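Local coordinates for DNA polymerase (Bacillus phage phi29, PDB 2PY5), which replicates the phage genome by protein-primed, strand-displacing DNA synthesis with high processivity and fidelity, and proofreads with a 3'-5' exonuclease, at residues 65-76 and 560-568; 498-508 and 520-531. The protein carries 2 engineered substitutions. One frame throughout, in Å; residues are numbered along the deposited sequence. Where two conformers were deposited one is given.

Interaction 1 (65-76 and 560-568). Engineered in segment 65-76: Ala66 (natural residue Asp). With nucleotides of chain A; nucleotides of chain B.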
loop_
_atom_site.group_PDB
_atom_site.type_symbol
_atom_site.label_atom_id
_atom_site.label_comp_id
_atom_site.label_asym_id
_atom_site.label_seq_id
_atom_site.Cartn_x
_atom_site.Cartn_y
_atom_site.Cartn_z
ATOM N N PHE F 65 11.528 -8.238 -8.280
ATOM C CA PHE F 65 12.059 -9.608 -8.332
ATOM C C PHE F 65 12.616 -9.921 -9.727
ATOM O O PHE F 65 13.810 -10.043 -9.898
ATOM C CB PHE F 65 10.989 -10.618 -7.907
ATOM C CG PHE F 65 11.492 -12.027 -7.864
ATOM C CD1 PHE F 65 12.252 -12.471 -6.790
ATOM C CD2 PHE F 65 11.243 -12.881 -8.914
ATOM C CE1 PHE F 65 12.757 -13.775 -6.772
ATOM C CE2 PHE F 65 11.749 -14.199 -8.892
ATOM C CZ PHE F 65 12.488 -14.615 -7.831
ATOM N N ALA F 66 11.752 -10.032 -10.738
ATOM C CA ALA F 66 12.213 -10.372 -12.093
ATOM C C ALA F 66 13.274 -9.398 -12.599
ATOM O O ALA F 66 14.221 -9.795 -13.267
ATOM C CB ALA F 66 11.026 -10.408 -13.077
ATOM N N GLY F 67 13.097 -8.115 -12.291
ATOM C CA GLY F 67 14.018 -7.066 -12.682
ATOM C C GLY F 67 15.457 -7.321 -12.309
ATOM O O GLY F 67 16.360 -6.936 -13.049
ATOM N N ALA F 68 15.686 -7.949 -11.157
ATOM C CA ALA F 68 17.053 -8.300 -10.742
ATOM C C ALA F 68 17.725 -9.211 -11.761
ATOM O O ALA F 68 18.902 -9.025 -12.086
ATOM C CB ALA F 68 17.044 -8.953 -9.379
ATOM N N PHE F 69 16.959 -10.162 -12.283
ATOM C CA PHE F 69 17.463 -11.098 -13.274
ATOM C C PHE F 69 17.771 -10.401 -14.593
ATOM O O PHE F 69 18.799 -10.670 -15.228
ATOM C CB PHE F 69 16.507 -12.285 -13.454
ATOM C CG PHE F 69 16.424 -13.159 -12.243
ATOM C CD1 PHE F 69 15.606 -12.818 -11.159
ATOM C CD2 PHE F 69 17.191 -14.311 -12.144
ATOM C CE1 PHE F 69 15.572 -13.626 -10.018
ATOM C CE2 PHE F 69 17.119 -15.095 -11.028
ATOM C CZ PHE F 69 16.305 -14.761 -9.978
ATOM N N ILE F 70 16.889 -9.477 -14.992
ATOM C CA ILE F 70 17.049 -8.720 -16.218
ATOM C C ILE F 70 18.283 -7.840 -16.167
ATOM O O ILE F 70 19.072 -7.814 -17.106
ATOM C CB ILE F 70 15.770 -7.880 -16.480
ATOM C CG1 ILE F 70 14.604 -8.790 -16.846
ATOM C CG2 ILE F 70 15.982 -6.824 -17.562
ATOM C CD1 ILE F 70 13.272 -8.127 -16.757
ATOM N N ILE F 71 18.466 -7.120 -15.060
ATOM C CA ILE F 71 19.626 -6.228 -14.922
ATOM C C ILE F 71 20.940 -7.026 -14.839
ATOM O O ILE F 71 21.945 -6.628 -15.442
ATOM C CB ILE F 71 19.450 -5.201 -13.791
ATOM C CG1 ILE F 71 18.284 -4.266 -14.131
ATOM C CG2 ILE F 71 20.714 -4.345 -13.642
ATOM C CD1 ILE F 71 17.988 -3.245 -13.046
ATOM N N ASN F 72 20.932 -8.134 -14.095
ATOM C CA ASN F 72 22.088 -9.030 -14.095
ATOM C C ASN F 72 22.468 -9.439 -15.525
ATOM O O ASN F 72 23.635 -9.498 -15.870
ATOM C CB ASN F 72 21.819 -10.279 -13.245
ATOM C CG ASN F 72 22.192 -10.085 -11.784
ATOM O OD1 ASN F 72 21.355 -9.643 -10.960
ATOM N ND2 ASN F 72 23.422 -10.369 -11.455
ATOM N N TRP F 73 21.477 -9.716 -16.366
ATOM C CA TRP F 73 21.765 -10.098 -17.753
ATOM C C TRP F 73 22.320 -8.910 -18.540
ATOM O O TRP F 73 23.333 -9.030 -19.219
ATOM C CB TRP F 73 20.512 -10.643 -18.440
ATOM C CG TRP F 73 20.749 -11.176 -19.831
ATOM C CD1 TRP F 73 20.996 -12.477 -20.174
ATOM C CD2 TRP F 73 20.774 -10.430 -21.063
ATOM N NE1 TRP F 73 21.174 -12.589 -21.518
ATOM C CE2 TRP F 73 21.044 -11.355 -22.098
ATOM C CE3 TRP F 73 20.594 -9.085 -21.392
ATOM C CZ2 TRP F 73 21.140 -10.973 -23.435
ATOM C CZ3 TRP F 73 20.675 -8.704 -22.711
ATOM C CH2 TRP F 73 20.968 -9.646 -23.724
ATOM N N LEU F 74 21.658 -7.755 -18.419
ATOM C CA LEU F 74 22.058 -6.580 -19.165
ATOM C C LEU F 74 23.526 -6.269 -18.911
ATOM O O LEU F 74 24.278 -6.058 -19.838
ATOM C CB LEU F 74 21.166 -5.372 -18.818
ATOM C CG LEU F 74 19.740 -5.453 -19.346
ATOM C CD1 LEU F 74 18.870 -4.432 -18.629
ATOM C CD2 LEU F 74 19.690 -5.206 -20.853
ATOM N N GLU F 75 23.917 -6.283 -17.632
ATOM C CA GLU F 75 25.281 -5.946 -17.214
ATOM C C GLU F 75 26.332 -6.913 -17.742
ATOM O O GLU F 75 27.497 -6.537 -17.852
ATOM C CB GLU F 75 25.347 -5.881 -15.686
ATOM C CG GLU F 75 24.604 -4.664 -15.107
ATOM C CD GLU F 75 25.393 -3.380 -15.247
ATOM O OE1 GLU F 75 26.648 -3.442 -15.254
ATOM O OE2 GLU F 75 24.772 -2.292 -15.320
ATOM N N ARG F 76 25.933 -8.148 -18.053
ATOM C CA ARG F 76 26.860 -9.147 -18.591
ATOM C C ARG F 76 26.818 -9.275 -20.110
ATOM O O ARG F 76 27.586 -10.041 -20.699
ATOM C CB ARG F 76 26.570 -10.501 -17.954
ATOM C CG ARG F 76 26.924 -10.573 -16.475
ATOM C CD ARG F 76 26.434 -11.861 -15.908
ATOM N NE ARG F 76 26.909 -12.097 -14.541
ATOM C CZ ARG F 76 26.349 -11.551 -13.462
ATOM N NH1 ARG F 76 25.314 -10.741 -13.560
ATOM N NH2 ARG F 76 26.835 -11.826 -12.265
ATOM N N GLN F 560 20.243 -10.407 -2.850
ATOM C CA GLN F 560 20.922 -10.273 -4.138
ATOM C C GLN F 560 22.153 -11.172 -4.156
ATOM O O GLN F 560 23.031 -11.078 -3.282
ATOM C CB GLN F 560 21.381 -8.845 -4.436
ATOM C CG GLN F 560 20.277 -7.776 -4.430
ATOM C CD GLN F 560 19.328 -7.796 -5.638
ATOM O OE1 GLN F 560 18.268 -7.150 -5.606
ATOM N NE2 GLN F 560 19.670 -8.516 -6.663
ATOM N N VAL F 561 22.198 -12.029 -5.165
ATOM C CA VAL F 561 23.307 -12.923 -5.435
ATOM C C VAL F 561 23.706 -12.801 -6.922
ATOM O O VAL F 561 22.995 -12.160 -7.705
ATOM C CB VAL F 561 22.897 -14.386 -5.104
ATOM C CG1 VAL F 561 22.495 -14.507 -3.645
ATOM C CG2 VAL F 561 21.730 -14.830 -6.018
ATOM N N PRO F 562 24.844 -13.392 -7.330
ATOM C CA PRO F 562 25.164 -13.381 -8.751
ATOM C C PRO F 562 24.012 -14.001 -9.570
ATOM O O PRO F 562 23.571 -15.116 -9.289
ATOM C CB PRO F 562 26.462 -14.205 -8.828
ATOM C CG PRO F 562 27.041 -14.066 -7.469
ATOM C CD PRO F 562 25.895 -14.055 -6.538
ATOM N N GLY F 563 23.507 -13.242 -10.524
ATOM C CA GLY F 563 22.422 -13.694 -11.386
ATOM C C GLY F 563 21.053 -13.144 -11.076
ATOM O O GLY F 563 20.223 -13.007 -11.961
ATOM N N GLY F 564 20.781 -12.823 -9.816
ATOM C CA GLY F 564 19.490 -12.306 -9.460
ATOM C C GLY F 564 19.226 -12.300 -7.976
ATOM O O GLY F 564 20.123 -12.050 -7.179
ATOM N N VAL F 565 18.005 -12.640 -7.613
ATOM C CA VAL F 565 17.547 -12.638 -6.226
ATOM C C VAL F 565 17.132 -14.058 -5.850
ATOM O O VAL F 565 16.383 -14.691 -6.590
ATOM C CB VAL F 565 16.343 -11.684 -5.987
ATOM C CG1 VAL F 565 15.656 -11.966 -4.633
ATOM C CG2 VAL F 565 16.796 -10.237 -6.055
ATOM N N VAL F 566 17.609 -14.525 -4.697
ATOM C CA VAL F 566 17.078 -15.733 -4.066
ATOM C C VAL F 566 16.258 -15.335 -2.851
ATOM O O VAL F 566 16.679 -14.497 -2.058
ATOM C CB VAL F 566 18.204 -16.689 -3.633
ATOM C CG1 VAL F 566 17.651 -17.847 -2.795
ATOM C CG2 VAL F 566 18.923 -17.196 -4.848
ATOM N N LEU F 567 15.088 -15.946 -2.713
ATOM C CA LEU F 567 14.238 -15.780 -1.549
ATOM C C LEU F 567 14.644 -16.862 -0.565
ATOM O O LEU F 567 14.372 -18.044 -0.785
ATOM C CB LEU F 567 12.773 -15.916 -1.943
ATOM C CG LEU F 567 12.298 -14.813 -2.903
ATOM C CD1 LEU F 567 10.881 -15.065 -3.386
ATOM C CD2 LEU F 567 12.393 -13.477 -2.188
ATOM N N VAL F 568 15.388 -16.461 0.460
ATOM C CA VAL F 568 15.911 -17.388 1.462
ATOM C C VAL F 568 14.934 -17.439 2.615
ATOM O O VAL F 568 14.492 -16.394 3.090
ATOM C CB VAL F 568 17.277 -16.902 1.982
ATOM C CG1 VAL F 568 17.810 -17.819 3.080
ATOM C CG2 VAL F 568 18.273 -16.814 0.847
ATOM P P DT A 7 6.263 -16.351 -8.403
ATOM O OP1 DT A 7 5.759 -16.745 -9.728
ATOM O OP2 DT A 7 5.503 -16.707 -7.188
ATOM O "O5'" DT A 7 7.730 -16.938 -8.162
ATOM C "C5'" DT A 7 8.786 -16.684 -9.075
ATOM C "C4'" DT A 7 10.024 -17.403 -8.570
ATOM O "O4'" DT A 7 10.348 -16.924 -7.250
ATOM C "C3'" DT A 7 9.900 -18.919 -8.402
ATOM O "O3'" DT A 7 10.156 -19.635 -9.618
ATOM C "C2'" DT A 7 11.001 -19.182 -7.385
ATOM C "C1'" DT A 7 10.945 -17.958 -6.489
ATOM N N1 DT A 7 10.158 -18.157 -5.218
ATOM C C2 DT A 7 10.820 -18.704 -4.147
ATOM O O2 DT A 7 11.991 -19.036 -4.183
ATOM N N3 DT A 7 10.066 -18.851 -3.016
ATOM C C4 DT A 7 8.739 -18.508 -2.852
ATOM O O4 DT A 7 8.155 -18.690 -1.778
ATOM C C5 DT A 7 8.099 -17.939 -4.011
ATOM C C7 DT A 7 6.659 -17.527 -3.942
ATOM C C6 DT A 7 8.823 -17.785 -5.134
ATOM P P DT A 6 2.857 -12.351 -5.997
ATOM O OP1 DT A 6 2.064 -12.395 -7.220
ATOM O OP2 DT A 6 2.578 -13.253 -4.874
ATOM O "O5'" DT A 6 4.388 -12.680 -6.361
ATOM C "C5'" DT A 6 4.956 -12.212 -7.573
ATOM C "C4'" DT A 6 6.429 -12.547 -7.537
ATOM O "O4'" DT A 6 7.082 -11.866 -6.452
ATOM C "C3'" DT A 6 6.702 -14.025 -7.284
ATOM O "O3'" DT A 6 6.609 -14.785 -8.488
ATOM C "C2'" DT A 6 8.102 -13.991 -6.687
ATOM C "C1'" DT A 6 8.189 -12.629 -6.009
ATOM N N1 DT A 6 8.106 -12.676 -4.520
ATOM C C2 DT A 6 8.994 -11.916 -3.800
ATOM O O2 DT A 6 9.842 -11.209 -4.305
ATOM N N3 DT A 6 8.848 -12.026 -2.439
ATOM C C4 DT A 6 7.914 -12.785 -1.753
ATOM O O4 DT A 6 7.872 -12.796 -0.526
ATOM C C5 DT A 6 6.995 -13.532 -2.575
ATOM C C7 DT A 6 5.944 -14.387 -1.951
ATOM C C6 DT A 6 7.133 -13.446 -3.912
ATOM P P DT B 5 19.120 0.615 0.875
ATOM O OP1 DT B 5 19.244 1.059 2.289
ATOM O OP2 DT B 5 19.592 1.485 -0.226
ATOM O "O5'" DT B 5 19.912 -0.766 0.701
ATOM C "C5'" DT B 5 19.748 -1.815 1.640
ATOM C "C4'" DT B 5 20.105 -3.147 1.010
ATOM O "O4'" DT B 5 19.103 -3.530 0.036
ATOM C "C3'" DT B 5 21.422 -3.185 0.249
ATOM O "O3'" DT B 5 22.017 -4.460 0.433
ATOM C "C2'" DT B 5 21.018 -2.956 -1.206
ATOM C "C1'" DT B 5 19.701 -3.709 -1.240
ATOM N N1 DT B 5 18.684 -3.206 -2.207
ATOM C C2 DT B 5 18.048 -4.096 -3.048
ATOM O O2 DT B 5 18.243 -5.319 -3.091
ATOM N N3 DT B 5 17.114 -3.489 -3.858
ATOM C C4 DT B 5 16.779 -2.148 -3.916
ATOM O O4 DT B 5 15.908 -1.747 -4.683
ATOM C C5 DT B 5 17.473 -1.285 -3.003
ATOM C C7 DT B 5 17.197 0.182 -2.967
ATOM C C6 DT B 5 18.387 -1.848 -2.194
HETATM O O HOH W 1 20.103 -13.169 -14.669
#

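Interaction 2 (498-508 and 520-531). With EDO (1,2-ethanediol), chain Y; nucleotides of chain B.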
loop_
_atom_site.group_PDB
_atom_site.type_symbol
_atom_site.label_atom_id
_atom_site.label_comp_id
_atom_site.label_asym_id
_atom_site.label_seq_id
_atom_site.Cartn_x
_atom_site.Cartn_y
_atom_site.Cartn_z
ATOM N N LYS F 498 -1.281 -4.994 15.199
ATOM C CA LYS F 498 -1.365 -5.817 13.993
ATOM C C LYS F 498 -1.080 -7.296 14.211
ATOM O O LYS F 498 -0.772 -7.993 13.256
ATOM C CB LYS F 498 -0.454 -5.253 12.888
ATOM C CG LYS F 498 -0.859 -3.845 12.469
ATOM C CD LYS F 498 -0.076 -3.355 11.288
ATOM C CE LYS F 498 -0.500 -1.951 10.903
ATOM N NZ LYS F 498 -1.910 -1.874 10.415
ATOM N N THR F 499 -1.211 -7.778 15.450
ATOM C CA THR F 499 -0.860 -9.152 15.793
ATOM C C THR F 499 -1.897 -9.726 16.767
ATOM O O THR F 499 -1.789 -9.541 17.977
ATOM C CB THR F 499 0.544 -9.241 16.418
ATOM O OG1 THR F 499 1.484 -8.556 15.569
ATOM C CG2 THR F 499 0.989 -10.681 16.591
ATOM N N TYR F 500 -2.912 -10.388 16.221
ATOM C CA TYR F 500 -3.993 -10.928 17.027
ATOM C C TYR F 500 -4.679 -12.098 16.322
ATOM O O TYR F 500 -4.511 -12.306 15.126
ATOM C CB TYR F 500 -5.024 -9.833 17.361
ATOM C CG TYR F 500 -5.796 -9.309 16.179
ATOM C CD1 TYR F 500 -6.981 -9.901 15.824
ATOM C CD2 TYR F 500 -5.345 -8.229 15.427
ATOM C CE1 TYR F 500 -7.720 -9.447 14.760
ATOM C CE2 TYR F 500 -6.094 -7.778 14.342
ATOM C CZ TYR F 500 -7.277 -8.404 14.034
ATOM O OH TYR F 500 -8.083 -8.010 12.971
ATOM N N ILE F 501 -5.431 -12.865 17.104
ATOM C CA ILE F 501 -6.282 -13.925 16.588
ATOM C C ILE F 501 -7.679 -13.752 17.161
ATOM O O ILE F 501 -7.854 -13.192 18.253
ATOM C CB ILE F 501 -5.750 -15.353 16.899
ATOM C CG1 ILE F 501 -5.557 -15.593 18.407
ATOM C CG2 ILE F 501 -4.434 -15.597 16.169
ATOM C CD1 ILE F 501 -4.999 -16.958 18.768
ATOM N N GLN F 502 -8.669 -14.221 16.406
ATOM C CA GLN F 502 -10.057 -14.266 16.877
ATOM C C GLN F 502 -10.739 -15.537 16.433
ATOM O O GLN F 502 -10.460 -16.051 15.349
ATOM C CB GLN F 502 -10.854 -13.094 16.302
ATOM C CG GLN F 502 -10.322 -11.712 16.678
ATOM C CD GLN F 502 -10.982 -10.603 15.906
ATOM O OE1 GLN F 502 -11.463 -10.807 14.788
ATOM N NE2 GLN F 502 -10.970 -9.398 16.479
ATOM N N ASP F 503 -11.637 -16.045 17.288
ATOM C CA ASP F 503 -12.600 -17.107 16.942
ATOM C C ASP F 503 -13.917 -16.371 16.664
ATOM O O ASP F 503 -14.603 -15.932 17.591
ATOM C CB ASP F 503 -12.817 -18.086 18.098
ATOM C CG ASP F 503 -11.846 -19.270 18.097
ATOM O OD1 ASP F 503 -11.083 -19.452 17.133
ATOM O OD2 ASP F 503 -11.901 -20.050 19.071
ATOM N N ILE F 504 -14.239 -16.200 15.390
ATOM C CA ILE F 504 -15.357 -15.333 14.973
ATOM C C ILE F 504 -16.631 -16.153 14.750
ATOM O O ILE F 504 -16.606 -17.176 14.089
ATOM C CB ILE F 504 -14.993 -14.559 13.685
ATOM C CG1 ILE F 504 -13.803 -13.628 13.947
ATOM C CG2 ILE F 504 -16.198 -13.788 13.152
ATOM C CD1 ILE F 504 -13.273 -12.901 12.687
ATOM N N TYR F 505 -17.752 -15.675 15.297
ATOM C CA TYR F 505 -19.053 -16.277 15.087
ATOM C C TYR F 505 -19.478 -16.178 13.625
ATOM O O TYR F 505 -19.456 -15.093 13.051
ATOM C CB TYR F 505 -20.093 -15.571 15.947
ATOM C CG TYR F 505 -20.048 -15.872 17.431
ATOM C CD1 TYR F 505 -19.796 -14.860 18.350
ATOM C CD2 TYR F 505 -20.335 -17.143 17.915
ATOM C CE1 TYR F 505 -19.789 -15.113 19.716
ATOM C CE2 TYR F 505 -20.334 -17.411 19.274
ATOM C CZ TYR F 505 -20.060 -16.390 20.169
ATOM O OH TYR F 505 -20.073 -16.658 21.523
ATOM N N MET F 506 -19.817 -17.325 13.039
ATOM C CA MET F 506 -20.256 -17.412 11.652
ATOM C C MET F 506 -21.554 -18.202 11.576
ATOM O O MET F 506 -21.847 -19.029 12.435
ATOM C CB MET F 506 -19.211 -18.118 10.787
ATOM C CG MET F 506 -17.833 -17.505 10.824
ATOM S SD MET F 506 -17.709 -15.869 10.083
ATOM C CE MET F 506 -17.729 -16.253 8.325
ATOM N N LYS F 507 -22.320 -17.960 10.519
ATOM C CA LYS F 507 -23.547 -18.688 10.286
ATOM C C LYS F 507 -23.644 -19.093 8.819
ATOM O O LYS F 507 -23.176 -18.366 7.937
ATOM C CB LYS F 507 -24.762 -17.857 10.696
ATOM C CG LYS F 507 -24.899 -16.522 10.015
ATOM C CD LYS F 507 -26.230 -15.905 10.373
ATOM C CE LYS F 507 -26.279 -14.456 10.027
ATOM N NZ LYS F 507 -27.631 -13.893 10.258
ATOM N N GLU F 508 -24.249 -20.249 8.584
ATOM C CA GLU F 508 -24.440 -20.781 7.246
ATOM C C GLU F 508 -25.701 -20.155 6.654
ATOM O O GLU F 508 -26.779 -20.303 7.225
ATOM C CB GLU F 508 -24.598 -22.307 7.311
ATOM C CG GLU F 508 -24.415 -23.032 5.977
ATOM C CD GLU F 508 -22.990 -23.528 5.764
ATOM O OE1 GLU F 508 -22.045 -22.747 6.012
ATOM O OE2 GLU F 508 -22.817 -24.695 5.347
ATOM N N ASP F 520 -27.011 -16.448 16.983
ATOM C CA ASP F 520 -27.318 -16.871 15.637
ATOM C C ASP F 520 -25.985 -17.190 14.965
ATOM O O ASP F 520 -25.416 -16.363 14.240
ATOM C CB ASP F 520 -28.046 -15.742 14.909
ATOM C CG ASP F 520 -28.529 -16.139 13.533
ATOM O OD1 ASP F 520 -28.631 -17.352 13.247
ATOM O OD2 ASP F 520 -28.804 -15.212 12.735
ATOM N N TYR F 521 -25.482 -18.386 15.274
ATOM C CA TYR F 521 -24.240 -18.900 14.693
ATOM C C TYR F 521 -24.358 -20.406 14.466
ATOM O O TYR F 521 -25.136 -21.104 15.136
ATOM C CB TYR F 521 -23.012 -18.582 15.598
ATOM C CG TYR F 521 -22.736 -19.648 16.627
ATOM C CD1 TYR F 521 -21.694 -20.551 16.465
ATOM C CD2 TYR F 521 -23.555 -19.793 17.735
ATOM C CE1 TYR F 521 -21.477 -21.571 17.395
ATOM C CE2 TYR F 521 -23.346 -20.798 18.663
ATOM C CZ TYR F 521 -22.311 -21.684 18.488
ATOM O OH TYR F 521 -22.114 -22.685 19.415
ATOM N N THR F 522 -23.593 -20.902 13.498
ATOM C CA THR F 522 -23.462 -22.329 13.286
ATOM C C THR F 522 -22.040 -22.859 13.500
ATOM O O THR F 522 -21.867 -24.038 13.849
ATOM C CB THR F 522 -23.976 -22.750 11.896
ATOM O OG1 THR F 522 -23.229 -22.109 10.874
ATOM C CG2 THR F 522 -25.435 -22.383 11.747
ATOM N N ASP F 523 -21.047 -22.004 13.267
ATOM C CA ASP F 523 -19.642 -22.405 13.312
ATOM C C ASP F 523 -18.732 -21.226 13.699
ATOM O O ASP F 523 -19.179 -20.087 13.842
ATOM C CB ASP F 523 -19.198 -22.934 11.938
ATOM C CG ASP F 523 -20.047 -24.097 11.444
ATOM O OD1 ASP F 523 -19.818 -25.260 11.879
ATOM O OD2 ASP F 523 -20.952 -23.847 10.609
ATOM N N ILE F 524 -17.437 -21.511 13.829
ATOM C CA ILE F 524 -16.437 -20.523 14.192
ATOM C C ILE F 524 -15.425 -20.392 13.050
ATOM O O ILE F 524 -14.969 -21.407 12.518
ATOM C CB ILE F 524 -15.693 -20.942 15.491
ATOM C CG1 ILE F 524 -16.618 -20.832 16.711
ATOM C CG2 ILE F 524 -14.420 -20.110 15.696
ATOM C CD1 ILE F 524 -17.159 -19.425 16.972
ATOM N N LYS F 525 -15.108 -19.159 12.679
ATOM C CA LYS F 525 -14.007 -18.877 11.756
ATOM C C LYS F 525 -12.806 -18.480 12.592
ATOM O O LYS F 525 -12.858 -17.485 13.316
ATOM C CB LYS F 525 -14.342 -17.728 10.804
ATOM C CG LYS F 525 -13.170 -17.308 9.908
ATOM C CD LYS F 525 -13.591 -16.315 8.836
ATOM C CE LYS F 525 -13.845 -14.941 9.392
ATOM N NZ LYS F 525 -13.656 -13.896 8.326
ATOM N N PHE F 526 -11.731 -19.263 12.497
ATOM C CA PHE F 526 -10.485 -18.920 13.182
ATOM C C PHE F 526 -9.677 -17.983 12.303
ATOM O O PHE F 526 -9.233 -18.383 11.223
ATOM C CB PHE F 526 -9.687 -20.187 13.518
ATOM C CG PHE F 526 -8.345 -19.908 14.128
ATOM C CD1 PHE F 526 -8.249 -19.254 15.345
ATOM C CD2 PHE F 526 -7.175 -20.303 13.493
ATOM C CE1 PHE F 526 -7.008 -18.993 15.919
ATOM C CE2 PHE F 526 -5.940 -20.039 14.063
ATOM C CZ PHE F 526 -5.861 -19.384 15.272
ATOM N N SER F 527 -9.487 -16.750 12.772
ATOM C CA SER F 527 -8.844 -15.685 12.011
ATOM C C SER F 527 -7.513 -15.264 12.636
ATOM O O SER F 527 -7.436 -14.977 13.825
ATOM C CB SER F 527 -9.781 -14.474 11.918
ATOM O OG SER F 527 -9.187 -13.392 11.221
ATOM N N VAL F 528 -6.477 -15.187 11.801
ATOM C CA VAL F 528 -5.139 -14.817 12.239
ATOM C C VAL F 528 -4.652 -13.547 11.519
ATOM O O VAL F 528 -4.672 -13.493 10.281
ATOM C CB VAL F 528 -4.154 -15.950 11.934
ATOM C CG1 VAL F 528 -2.770 -15.626 12.528
ATOM C CG2 VAL F 528 -4.670 -17.290 12.470
ATOM N N LYS F 529 -4.216 -12.554 12.297
ATOM C CA LYS F 529 -3.630 -11.303 11.781
ATOM C C LYS F 529 -2.293 -11.062 12.464
ATOM O O LYS F 529 -2.199 -11.007 13.698
ATOM C CB LYS F 529 -4.559 -10.122 12.049
ATOM C CG LYS F 529 -5.896 -10.252 11.393
ATOM C CD LYS F 529 -5.797 -10.138 9.880
ATOM C CE LYS F 529 -7.110 -10.490 9.240
ATOM N NZ LYS F 529 -8.177 -9.556 9.669
ATOM N N CYS F 530 -1.236 -10.966 11.676
ATOM C CA CYS F 530 0.100 -10.696 12.212
ATOM C C CYS F 530 0.891 -10.106 11.074
ATOM O O CYS F 530 1.102 -10.770 10.058
ATOM C CB CYS F 530 0.792 -11.957 12.756
ATOM S SG CYS F 530 2.475 -11.679 13.531
ATOM N N ALA F 531 1.282 -8.845 11.242
ATOM C CA ALA F 531 2.027 -8.112 10.220
ATOM C C ALA F 531 3.307 -8.852 9.890
ATOM O O ALA F 531 4.050 -9.254 10.787
ATOM C CB ALA F 531 2.337 -6.702 10.705
HETATM C C1 EDO Y . -14.822 -10.637 9.439
HETATM O O1 EDO Y . -15.132 -12.019 9.657
HETATM C C2 EDO Y . -13.349 -10.371 9.735
HETATM O O2 EDO Y . -12.492 -11.253 8.990
ATOM O "O5'" DG B 1 5.236 -6.886 15.920
ATOM C "C5'" DG B 1 6.250 -7.688 15.295
ATOM C "C4'" DG B 1 7.003 -6.907 14.234
ATOM O "O4'" DG B 1 6.071 -6.404 13.250
ATOM C "C3'" DG B 1 7.748 -5.672 14.750
ATOM O "O3'" DG B 1 9.180 -5.890 14.884
ATOM C "C2'" DG B 1 7.365 -4.554 13.772
ATOM C "C1'" DG B 1 6.681 -5.300 12.627
ATOM N N9 DG B 1 5.650 -4.584 11.873
ATOM C C8 DG B 1 4.780 -3.610 12.314
ATOM N N7 DG B 1 3.970 -3.177 11.390
ATOM C C5 DG B 1 4.319 -3.910 10.262
ATOM C C6 DG B 1 3.792 -3.879 8.948
ATOM O O6 DG B 1 2.874 -3.172 8.505
ATOM N N1 DG B 1 4.436 -4.789 8.108
ATOM C C2 DG B 1 5.462 -5.626 8.481
ATOM N N2 DG B 1 5.955 -6.434 7.529
ATOM N N3 DG B 1 5.966 -5.663 9.711
ATOM C C4 DG B 1 5.350 -4.783 10.545
HETATM O O HOH W 2 -9.927 -11.112 12.097
#

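Interaction 1 (65-76 and 560-568)
Phe69 swings its ring down from helix 65-76 onto the turn Val561-Gly564, and the hollow that receives it is made by two glycines. Gly564, having no side chain, lets its CA come in over the middle of one ring face, 3.9 Å from the centroid and only 6° off the normal, a CH-pi contact. One helical turn on, Asn72 leans against the peptide of Gly563, whose positive phi suits the type II turn. Ala68 is a small bump, its CB meeting Val565 CG2 at 3.6 Å. Toward the helix start, Phe65 lays CE1 against the other branch, Val565 CG1, and against Leu567 CG, both at 4.0 Å. A water donates to both Phe69 O and Gly563 O, tying the backbones together. With CG anti to the backbone N (chi1 -177°), Phe65 also reaches DT6 of chain A, whose C2' lies over one face, toward its rim; Phe69 CE1 lies over the opposite rim. This is the single-stranded DNA site of the exonuclease domain, walled on one side by the C-terminal beta hairpin.

Interaction 2 (498-508 and 520-531)
The Tyr500 ring carries the side chain of Lys529 on one face, CB standing 3.9 Å from the centroid and 20° off the normal, while CG continues toward the hydroxyl end. Tyr500 gets there because its CG sits between backbone N and carbonyl carbon (chi1 67°), which lays the ring alongside the neighbouring strand. Among its other aromatic neighbours are Tyr494, stacked on it, and His461, edge-to-face. On the opposite face of the sheet Tyr505 turns an edge to the face of Tyr521 in a T-shaped pair, centroids 5.3 Å apart. There too Phe526 takes Asp503 OD1 at its edge, 3.4 Å from CD1, and packs CE1 against Ile501 CB; the other carboxylate oxygen of Asp503 is held by Arg491.

Between the two sets runs an antiparallel ladder, with hydrogen-bonded pairs from Tyr500-Lys529 to Met506-Asp523. It ends in a classic beta bulge: Met506 O accepts from both Thr522 N and Asp523 N. Beyond it Lys507 NZ makes a salt bridge to Asp520 OD2 at 3.0 Å, approaching from above the carboxylate plane. On the sheet face bearing Tyr500, a water donates to Gln502 OE1 and also bonds Ser527 OG.

Next to DNA the chemistry changes. Ala531 CB touches the base of DG1 of chain B, and Lys498 NZ pairs with the catalytic metal ligand Asp456. Ile501, Asp503 and Tyr505 bond their backbones to residues beyond the ladder, making 499-508 an inner strand, while Lys498 and Tyr500, probably template-primer binders, and Lys529, which stabilises the primer terminus, come at the ends nearest the polymerization site.

How the interactions relate
Interactions 1 and 2 share no strand or helix; their centres lie 40 Å apart, and along the chain the antiparallel strand pairing of interaction 2 is nested within the loop that interaction 1 closes. Interaction 1 is the more buried and joins parts distant in sequence, an exonuclease-domain helix and the C-terminal hairpin, through apolar packing and one bridging water. Interaction 2 is local and only partly buried, a ladder of backbone bonds within one sheet of the polymerization domain, its outer end marked by a salt bridge. Both nevertheless reach bound DNA: interaction 1 meets chain A through Phe65 and Leu567 and borders chain B at Gln560, whereas interaction 2 touches chain B at DG1.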